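Local coordinates for omega transaminase (Pseudomonas sp., PDB 5LHA), which catalyses, as a PLP-dependent class-III aminotransferase of fold type I, the transfer of amino groups between amines and carbonyl acceptors, its cofactor here in the pyridoxamine phosphate form, at residues 146-158 with 180-192. Sequence-based numbering, arbitrary orientation.
Sequences GRTRFLSLRNGYH and LLAGCHLLDTPWL. With PMP (4'-deoxy-4'-aminopyridoxal-5'-phosphate), chain E.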
loop_
_atom_site.group_PDB
_atom_site.type_symbol
_atom_site.label_atom_id
_atom_site.label_comp_id
_atom_site.label_asym_id
_atom_site.label_seq_id
_atom_site.Cartn_x
_atom_site.Cartn_y
_atom_site.Cartn_z
ATOM N N GLY A 146 3.763 9.671 12.244
ATOM C CA GLY A 146 3.812 8.218 12.297
ATOM C C GLY A 146 2.490 7.555 12.615
ATOM O O GLY A 146 2.368 6.338 12.434
ATOM N N ARG A 147 1.512 8.322 13.089
ATOM C CA ARG A 147 0.190 7.836 13.485
ATOM C C ARG A 147 -0.707 7.727 12.253
ATOM O O ARG A 147 -1.370 8.686 11.857
ATOM C CB ARG A 147 -0.396 8.773 14.534
ATOM C CG ARG A 147 0.410 8.814 15.833
ATOM C CD ARG A 147 -0.241 7.914 16.859
ATOM N NE ARG A 147 0.089 8.269 18.231
ATOM C CZ ARG A 147 -0.537 7.775 19.293
ATOM N NH1 ARG A 147 -1.537 6.915 19.144
ATOM N NH2 ARG A 147 -0.166 8.141 20.506
ATOM N N THR A 148 -0.745 6.537 11.641
ATOM C CA THR A 148 -1.409 6.380 10.349
ATOM C C THR A 148 -2.419 5.226 10.271
ATOM O O THR A 148 -3.357 5.263 9.466
ATOM C CB THR A 148 -0.318 6.224 9.279
ATOM O OG1 THR A 148 -0.885 6.270 7.963
ATOM C CG2 THR A 148 0.424 4.929 9.467
ATOM N N ARG A 149 -2.234 4.191 11.081
ATOM C CA ARG A 149 -3.048 2.991 10.982
ATOM C C ARG A 149 -4.412 3.175 11.645
ATOM O O ARG A 149 -4.597 4.008 12.535
ATOM C CB ARG A 149 -2.296 1.823 11.605
ATOM C CG ARG A 149 -1.019 1.457 10.855
ATOM C CD ARG A 149 -0.234 0.473 11.687
ATOM N NE ARG A 149 0.992 0.026 11.035
ATOM C CZ ARG A 149 1.996 -0.569 11.670
ATOM N NH1 ARG A 149 1.948 -0.737 12.987
ATOM N NH2 ARG A 149 3.070 -0.958 10.995
ATOM N N PHE A 150 -5.371 2.353 11.216
ATOM C CA PHE A 150 -6.738 2.398 11.722
ATOM C C PHE A 150 -7.140 1.016 12.224
ATOM O O PHE A 150 -6.795 0.004 11.611
ATOM C CB PHE A 150 -7.743 2.850 10.636
ATOM C CG PHE A 150 -7.497 4.242 10.078
ATOM C CD1 PHE A 150 -7.511 5.352 10.898
ATOM C CD2 PHE A 150 -7.313 4.433 8.716
ATOM C CE1 PHE A 150 -7.306 6.630 10.371
ATOM C CE2 PHE A 150 -7.114 5.699 8.188
ATOM C CZ PHE A 150 -7.109 6.801 9.021
ATOM N N LEU A 151 -7.875 0.969 13.333
ATOM C CA LEU A 151 -8.458 -0.266 13.835
ATOM C C LEU A 151 -9.972 -0.245 13.651
ATOM O O LEU A 151 -10.610 0.801 13.779
ATOM C CB LEU A 151 -8.139 -0.472 15.322
ATOM C CG LEU A 151 -6.672 -0.474 15.771
ATOM C CD1 LEU A 151 -6.539 -0.638 17.292
ATOM C CD2 LEU A 151 -5.860 -1.542 15.056
ATOM N N SER A 152 -10.548 -1.417 13.390
ATOM C CA SER A 152 -11.999 -1.551 13.342
ATOM C C SER A 152 -12.345 -2.985 13.721
ATOM O O SER A 152 -11.460 -3.820 13.954
ATOM C CB SER A 152 -12.580 -1.147 11.971
ATOM O OG SER A 152 -12.204 -2.027 10.917
ATOM N N LEU A 153 -13.646 -3.254 13.801
ATOM C CA LEU A 153 -14.187 -4.492 14.331
ATOM C C LEU A 153 -14.756 -5.355 13.215
ATOM O O LEU A 153 -15.239 -4.851 12.197
ATOM C CB LEU A 153 -15.290 -4.208 15.358
ATOM C CG LEU A 153 -14.943 -3.268 16.520
ATOM C CD1 LEU A 153 -16.144 -3.072 17.440
ATOM C CD2 LEU A 153 -13.773 -3.829 17.296
ATOM N N ARG A 154 -14.704 -6.665 13.430
ATOM C CA ARG A 154 -15.373 -7.592 12.537
ATOM C C ARG A 154 -16.855 -7.266 12.472
ATOM O O ARG A 154 -17.453 -6.808 13.450
ATOM C CB ARG A 154 -15.174 -9.027 13.012
ATOM C CG ARG A 154 -13.891 -9.654 12.514
ATOM C CD ARG A 154 -13.730 -11.066 13.046
ATOM N NE ARG A 154 -13.024 -11.924 12.103
ATOM C CZ ARG A 154 -11.707 -12.091 12.085
ATOM N NH1 ARG A 154 -10.945 -11.455 12.965
ATOM N NH2 ARG A 154 -11.158 -12.899 11.183
ATOM N N ASN A 155 -17.438 -7.486 11.290
ATOM C CA ASN A 155 -18.849 -7.212 11.016
ATOM C C ASN A 155 -19.172 -5.725 11.106
ATOM O O ASN A 155 -20.343 -5.336 11.033
ATOM C CB ASN A 155 -19.757 -8.043 11.930
ATOM C CG ASN A 155 -19.816 -9.504 11.507
ATOM O OD1 ASN A 155 -18.803 -10.203 11.476
ATOM N ND2 ASN A 155 -21.014 -9.968 11.170
ATOM N N GLY A 156 -18.156 -4.889 11.293
ATOM C CA GLY A 156 -18.385 -3.460 11.291
ATOM C C GLY A 156 -18.635 -2.967 9.876
ATOM O O GLY A 156 -18.064 -3.468 8.909
ATOM N N TYR A 157 -19.529 -1.993 9.751
ATOM C CA TYR A 157 -19.844 -1.423 8.451
ATOM C C TYR A 157 -19.760 0.090 8.530
ATOM O O TYR A 157 -20.424 0.706 9.363
ATOM C CB TYR A 157 -21.220 -1.874 7.964
ATOM C CG TYR A 157 -21.578 -1.260 6.646
ATOM C CD1 TYR A 157 -20.969 -1.681 5.470
ATOM C CD2 TYR A 157 -22.545 -0.283 6.565
ATOM C CE1 TYR A 157 -21.303 -1.113 4.256
ATOM C CE2 TYR A 157 -22.888 0.276 5.363
ATOM C CZ TYR A 157 -22.274 -0.131 4.218
ATOM O OH TYR A 157 -22.618 0.449 3.029
ATOM N N HIS A 158 -18.984 0.683 7.616
ATOM C CA HIS A 158 -18.678 2.104 7.665
ATOM C C HIS A 158 -18.774 2.745 6.280
ATOM O O HIS A 158 -18.072 3.720 5.991
ATOM C CB HIS A 158 -17.279 2.316 8.257
ATOM C CG HIS A 158 -17.060 1.590 9.546
ATOM N ND1 HIS A 158 -17.665 1.971 10.724
ATOM C CD2 HIS A 158 -16.351 0.473 9.831
ATOM C CE1 HIS A 158 -17.317 1.134 11.685
ATOM N NE2 HIS A 158 -16.521 0.214 11.167
ATOM N N LEU A 180 -7.286 -1.997 -1.170
ATOM C CA LEU A 180 -7.591 -0.608 -0.877
ATOM C C LEU A 180 -6.575 -0.073 0.130
ATOM O O LEU A 180 -5.376 -0.324 -0.007
ATOM C CB LEU A 180 -9.044 -0.500 -0.411
ATOM C CG LEU A 180 -10.033 -1.091 -1.448
ATOM C CD1 LEU A 180 -11.465 -1.061 -0.952
ATOM C CD2 LEU A 180 -9.941 -0.458 -2.852
ATOM N N LEU A 181 -7.016 0.661 1.141
ATOM C CA LEU A 181 -6.061 1.306 2.032
ATOM C C LEU A 181 -5.290 0.265 2.841
ATOM O O LEU A 181 -5.873 -0.683 3.374
ATOM C CB LEU A 181 -6.779 2.274 2.964
ATOM C CG LEU A 181 -5.894 3.373 3.556
ATOM C CD1 LEU A 181 -5.544 4.398 2.483
ATOM C CD2 LEU A 181 -6.593 4.036 4.722
ATOM N N ALA A 182 -3.973 0.440 2.917
ATOM C CA ALA A 182 -3.107 -0.420 3.708
ATOM C C ALA A 182 -3.154 -0.016 5.177
ATOM O O ALA A 182 -3.620 1.066 5.536
ATOM C CB ALA A 182 -1.666 -0.346 3.202
ATOM N N GLY A 183 -2.642 -0.899 6.030
ATOM C CA GLY A 183 -2.510 -0.576 7.440
ATOM C C GLY A 183 -3.817 -0.499 8.193
ATOM O O GLY A 183 -3.919 0.251 9.169
ATOM N N CYS A 184 -4.832 -1.237 7.754
ATOM C CA CYS A 184 -6.109 -1.302 8.452
ATOM C C CYS A 184 -6.256 -2.672 9.096
ATOM O O CYS A 184 -6.079 -3.693 8.426
ATOM C CB CYS A 184 -7.251 -1.024 7.481
ATOM S SG CYS A 184 -7.067 0.593 6.734
ATOM N N HIS A 185 -6.601 -2.697 10.386
ATOM C CA HIS A 185 -6.542 -3.933 11.155
ATOM C C HIS A 185 -7.851 -4.211 11.876
ATOM O O HIS A 185 -8.433 -3.317 12.494
ATOM C CB HIS A 185 -5.377 -3.886 12.151
ATOM C CG HIS A 185 -4.034 -3.792 11.493
ATOM N ND1 HIS A 185 -3.452 -2.592 11.146
ATOM C CD2 HIS A 185 -3.174 -4.759 11.088
ATOM C CE1 HIS A 185 -2.282 -2.820 10.576
ATOM N NE2 HIS A 185 -2.090 -4.126 10.528
ATOM N N LEU A 186 -8.301 -5.464 11.806
ATOM C CA LEU A 186 -9.586 -5.860 12.364
ATOM C C LEU A 186 -9.431 -6.492 13.740
ATOM O O LEU A 186 -8.485 -7.240 13.999
ATOM C CB LEU A 186 -10.317 -6.840 11.443
ATOM C CG LEU A 186 -11.059 -6.227 10.265
ATOM C CD1 LEU A 186 -11.839 -7.306 9.538
ATOM C CD2 LEU A 186 -11.974 -5.146 10.744
ATOM N N LEU A 187 -10.387 -6.194 14.610
ATOM C CA LEU A 187 -10.510 -6.800 15.923
ATOM C C LEU A 187 -11.791 -7.622 15.943
ATOM O O LEU A 187 -12.722 -7.349 15.188
ATOM C CB LEU A 187 -10.546 -5.720 17.009
ATOM C CG LEU A 187 -9.407 -4.706 16.917
ATOM C CD1 LEU A 187 -9.727 -3.449 17.684
ATOM C CD2 LEU A 187 -8.128 -5.333 17.451
ATOM N N ASP A 188 -11.835 -8.639 16.796
ATOM C CA ASP A 188 -13.053 -9.424 16.914
ATOM C C ASP A 188 -14.156 -8.596 17.559
ATOM O O ASP A 188 -13.899 -7.656 18.313
ATOM C CB ASP A 188 -12.806 -10.705 17.718
ATOM C CG ASP A 188 -12.201 -11.816 16.877
ATOM O OD1 ASP A 188 -12.879 -12.283 15.935
ATOM O OD2 ASP A 188 -11.058 -12.235 17.155
ATOM N N THR A 189 -15.351 -8.913 17.230
ATOM C CA THR A 189 -16.392 -8.106 17.849
ATOM C C THR A 189 -16.973 -8.826 19.063
ATOM O O THR A 189 -17.051 -10.060 19.075
ATOM C CB THR A 189 -17.509 -7.795 16.849
ATOM O OG1 THR A 189 -18.560 -7.082 17.507
ATOM C CG2 THR A 189 -18.075 -9.076 16.240
ATOM N N PRO A 190 -17.362 -8.104 20.120
ATOM C CA PRO A 190 -17.953 -8.775 21.288
ATOM C C PRO A 190 -19.375 -9.252 21.018
ATOM O O PRO A 190 -20.362 -8.643 21.453
ATOM C CB PRO A 190 -17.884 -7.698 22.376
ATOM C CG PRO A 190 -17.922 -6.426 21.626
ATOM C CD PRO A 190 -17.163 -6.664 20.357
ATOM N N TRP A 191 -19.463 -10.359 20.275
ATOM C CA TRP A 191 -20.702 -10.932 19.756
ATOM C C TRP A 191 -20.973 -12.220 20.522
ATOM O O TRP A 191 -20.218 -13.190 20.399
ATOM C CB TRP A 191 -20.572 -11.198 18.257
ATOM C CG TRP A 191 -21.839 -11.621 17.539
ATOM C CD1 TRP A 191 -23.119 -11.594 18.023
ATOM C CD2 TRP A 191 -21.929 -12.132 16.205
ATOM N NE1 TRP A 191 -23.999 -12.055 17.069
ATOM C CE2 TRP A 191 -23.294 -12.393 15.945
ATOM C CE3 TRP A 191 -20.989 -12.398 15.204
ATOM C CZ2 TRP A 191 -23.738 -12.905 14.726
ATOM C CZ3 TRP A 191 -21.431 -12.906 13.994
ATOM C CH2 TRP A 191 -22.795 -13.151 13.763
ATOM N N LEU A 192 -22.021 -12.215 21.347
ATOM C CA LEU A 192 -22.279 -13.362 22.213
ATOM C C LEU A 192 -22.704 -14.592 21.412
ATOM O O LEU A 192 -22.320 -15.721 21.745
ATOM C CB LEU A 192 -23.362 -13.003 23.231
ATOM C CG LEU A 192 -23.017 -12.056 24.375
ATOM C CD1 LEU A 192 -24.245 -11.226 24.738
ATOM C CD2 LEU A 192 -22.538 -12.860 25.564
HETATM N N1 PMP E . -21.768 3.525 8.655
HETATM C C2 PMP E . -22.932 2.968 9.160
HETATM C C2A PMP E . -22.983 2.405 10.555
HETATM C C3 PMP E . -23.920 2.593 8.259
HETATM O O3 PMP E . -24.909 1.726 8.638
HETATM C C4 PMP E . -23.895 3.096 6.960
HETATM C C4A PMP E . -25.017 2.751 6.004
HETATM N N4A PMP E . -25.898 1.762 6.591
HETATM C C5 PMP E . -22.836 3.905 6.542
HETATM C C6 PMP E . -21.767 4.112 7.413
HETATM C C5A PMP E . -22.869 4.537 5.159
HETATM O O4P PMP E . -23.992 5.393 5.025
HETATM P P PMP E . -24.489 5.961 3.595
HETATM O O1P PMP E . -25.347 4.878 2.967
HETATM O O2P PMP E . -25.336 7.193 3.840
HETATM O O3P PMP E . -23.337 6.284 2.666
HETATM O O HOH W 1 -9.740 -2.202 9.704
#
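Backbone N-H groups of F150, S152 and R154 and those of H185 and L187 pair strands 149-153 and 184-187 in parallel, the two ends of a beta-alpha-beta unit at one border, within this chain, of the seven-stranded sheet of the large, cofactor-binding domain of this fold type I aminotransferase. The bond from F150 N to G183 O measures 3.3 Å, that from R154 N to L187 O 2.7 Å. On one face of the sheet L187 packs on L151 and L153, its CB 3.8 Å from L153 CD2, while H185 CB meets L151 CD2; helix 202-220 covers L151 and L187. On the other face, L181 CD2 meets the F150 ring at its edge, in plane, 3.9 Å from CE2. A chi1 of 67° sets S152 OG where it takes a hydrogen bond from a water and gives one to V167 O. Past the strands the R154 chain lies alongside D188, guanidinium and carboxylate planes 18° apart. D188 OD1 sits well out of the guanidinium plane, 3.6 Å from R154 NH1, a long, purely electrostatic bridge; D188 OD2 is bonded to Q212. An alanine in place of R154 would keep the backbone bond, but D188 OD1 would probably lose its nearby positive charge. The type II turn L153-G156 then leads to the cofactor, where Y157 N gives a hydrogen bond to E231 OE2 and the ring edge of Y157 brings CE2 within 3.3 Å of PMP C4A.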